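Local coordinates for protein alcohol oxidase (Myceliophthora thermophila, PDB 6F74) that binds FAD and probably oxidises its substrate with molecular oxygen, as a member of the vanillyl alcohol oxidase (VAO) flavoprotein family, at residues S43-F48 with H148-V153. Residues are numbered along the deposited sequence; the frame is centred on the assembly and turned at random.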
loop_
_atom_site.group_PDB
_atom_site.type_symbol
_atom_site.label_atom_id
_atom_site.label_comp_id
_atom_site.label_asym_id
_atom_site.label_seq_id
_atom_site.Cartn_x
_atom_site.Cartn_y
_atom_site.Cartn_z
ATOM N N SER A 43 37.314 5.744 3.446
ATOM C CA SER A 43 37.844 4.989 4.588
ATOM C C SER A 43 36.809 4.809 5.711
ATOM O O SER A 43 36.742 3.751 6.357
ATOM C CB SER A 43 39.110 5.665 5.129
ATOM O OG SER A 43 38.785 6.890 5.777
ATOM N N VAL A 44 35.988 5.838 5.937
ATOM C CA VAL A 44 34.966 5.784 6.982
ATOM C C VAL A 44 33.898 4.762 6.609
ATOM O O VAL A 44 33.503 3.959 7.440
ATOM C CB VAL A 44 34.349 7.183 7.272
ATOM C CG1 VAL A 44 33.155 7.087 8.248
ATOM C CG2 VAL A 44 35.427 8.110 7.830
ATOM N N TRP A 45 33.449 4.780 5.361
ATOM C CA TRP A 45 32.469 3.800 4.882
ATOM C C TRP A 45 33.009 2.382 4.944
ATOM O O TRP A 45 32.282 1.441 5.326
ATOM C CB TRP A 45 32.002 4.131 3.462
ATOM C CG TRP A 45 31.121 5.364 3.385
ATOM C CD1 TRP A 45 31.463 6.574 2.879
ATOM C CD2 TRP A 45 29.762 5.480 3.811
ATOM N NE1 TRP A 45 30.406 7.456 2.965
ATOM C CE2 TRP A 45 29.342 6.804 3.533
ATOM C CE3 TRP A 45 28.842 4.595 4.398
ATOM C CZ2 TRP A 45 28.056 7.267 3.838
ATOM C CZ3 TRP A 45 27.562 5.055 4.685
ATOM C CH2 TRP A 45 27.187 6.385 4.403
ATOM N N GLU A 46 34.285 2.217 4.572
ATOM C CA GLU A 46 34.921 0.915 4.594
ATOM C C GLU A 46 35.021 0.345 6.033
ATOM O O GLU A 46 34.709 -0.819 6.271
ATOM C CB GLU A 46 36.292 1.043 3.942
ATOM C CG GLU A 46 37.110 -0.242 3.764
ATOM C CD GLU A 46 38.402 0.035 3.010
ATOM O OE1 GLU A 46 38.386 0.985 2.144
ATOM O OE2 GLU A 46 39.446 -0.653 3.281
ATOM N N ALA A 47 35.405 1.195 6.984
ATOM C CA ALA A 47 35.416 0.815 8.409
ATOM C C ALA A 47 34.013 0.447 8.931
ATOM O O ALA A 47 33.866 -0.433 9.778
ATOM C CB ALA A 47 36.024 1.929 9.260
ATOM N N PHE A 48 32.991 1.125 8.421
ATOM C CA PHE A 48 31.602 0.834 8.800
ATOM C C PHE A 48 31.177 -0.533 8.219
ATOM O O PHE A 48 30.522 -1.351 8.904
ATOM C CB PHE A 48 30.699 2.017 8.382
ATOM C CG PHE A 48 29.221 1.813 8.638
ATOM C CD1 PHE A 48 28.746 1.305 9.837
ATOM C CD2 PHE A 48 28.286 2.146 7.641
ATOM C CE1 PHE A 48 27.377 1.121 10.047
ATOM C CE2 PHE A 48 26.926 1.978 7.850
ATOM C CZ PHE A 48 26.472 1.448 9.062
ATOM N N HIS A 148 26.723 10.740 11.568
ATOM C CA HIS A 148 27.178 11.490 10.414
ATOM C C HIS A 148 26.108 12.374 9.776
ATOM O O HIS A 148 26.316 12.903 8.677
ATOM C CB HIS A 148 27.860 10.579 9.394
ATOM C CG HIS A 148 29.005 9.802 9.961
ATOM N ND1 HIS A 148 30.287 10.308 10.102
ATOM C CD2 HIS A 148 29.043 8.540 10.451
ATOM C CE1 HIS A 148 31.072 9.380 10.624
ATOM N NE2 HIS A 148 30.353 8.287 10.822
ATOM N N ASN A 149 24.999 12.575 10.494
ATOM C CA ASN A 149 23.881 13.407 10.061
ATOM C C ASN A 149 23.422 13.076 8.649
ATOM O O ASN A 149 23.220 13.966 7.799
ATOM C CB ASN A 149 24.264 14.886 10.233
ATOM C CG ASN A 149 23.213 15.841 9.701
ATOM O OD1 ASN A 149 22.020 15.689 9.976
ATOM N ND2 ASN A 149 23.652 16.840 8.947
ATOM N N ILE A 150 23.308 11.786 8.387
ATOM C CA ILE A 150 22.916 11.272 7.084
ATOM C C ILE A 150 21.469 10.793 7.231
ATOM O O ILE A 150 21.122 10.116 8.234
ATOM C CB ILE A 150 23.819 10.091 6.651
ATOM C CG1 ILE A 150 25.253 10.560 6.455
ATOM C CG2 ILE A 150 23.309 9.429 5.379
ATOM C CD1 ILE A 150 26.193 9.504 5.875
ATOM N N ARG A 151 20.659 11.083 6.211
ATOM C CA ARG A 151 19.248 10.731 6.203
ATOM C C ARG A 151 19.062 9.215 6.219
ATOM O O ARG A 151 19.628 8.501 5.371
ATOM C CB ARG A 151 18.527 11.325 4.976
ATOM C CG ARG A 151 17.075 10.899 4.847
ATOM C CD ARG A 151 16.373 11.442 3.646
ATOM N NE ARG A 151 14.993 10.962 3.582
ATOM C CZ ARG A 151 14.093 11.340 2.663
ATOM N NH1 ARG A 151 14.423 12.225 1.716
ATOM N NH2 ARG A 151 12.840 10.829 2.679
ATOM N N LEU A 152 18.296 8.729 7.196
ATOM C CA LEU A 152 18.033 7.297 7.306
ATOM C C LEU A 152 16.733 6.976 6.598
ATOM O O LEU A 152 15.695 7.538 6.928
ATOM C CB LEU A 152 17.967 6.828 8.765
ATOM C CG LEU A 152 17.769 5.320 8.976
ATOM C CD1 LEU A 152 19.006 4.554 8.542
ATOM C CD2 LEU A 152 17.474 5.023 10.427
ATOM N N VAL A 153 16.803 6.049 5.646
ATOM C CA VAL A 153 15.654 5.581 4.910
ATOM C C VAL A 153 15.396 4.116 5.276
ATOM O O VAL A 153 16.286 3.291 5.229
ATOM C CB VAL A 153 15.859 5.777 3.381
ATOM C CG1 VAL A 153 14.625 5.334 2.619
ATOM C CG2 VAL A 153 16.164 7.253 3.060
#
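The turn that leads from helix 135-147 into strand 152-155 of the FAD-binding domain meets the N-terminal helix 42-52 through two side-chain pairs, Trp45 with Ile150 and Val44 with His148. The first is the more buried. Ile150 reaches toward the helix with an extended chain (chi2 -173°), which carries its terminal methyl to the benzo ring of the indole: CD1 lies 3.6 Å from Trp45 CZ2 and equally close to CH2 of the same ring. The methyl approaches the ring obliquely, and the two side chains come at each other from opposite directions. Although the first side-chain bond of Trp45 does not aim at the turn, the long indole brings the six-membered ring to it. Tyr128 stacks on the indole, while Phe144 and Trp39 also meet it, so the Ile150 methyl joins an aromatic cluster.

The turn itself is a Schellman motif. Asn149, with positive phi, is its C-prime residue; Ile150 N bonds to Ala145 O and Asn149 N to Lys146 O, closing the helix and sending the chain on toward the strand. His148, the first residue to leave helical geometry, projects toward helix 42-52. With its CG1 branch swung away from its own backbone N (chi1 173°), Val44 meets the imidazole there, CG1 sitting 3.9 Å from His148 CE1 and 4.0 Å from His148 NE2. That pair is looser and partly exposed, and it too meets at a slant. Phe144 lies against both Val44 and His148, linking this outer pair to the indole cluster. Beyond the turn, strand 152-155 pairs in parallel with strand 171-174 and includes Thr154, which binds FAD; the Ile150 side chain is still about 12 Å from that of Thr154.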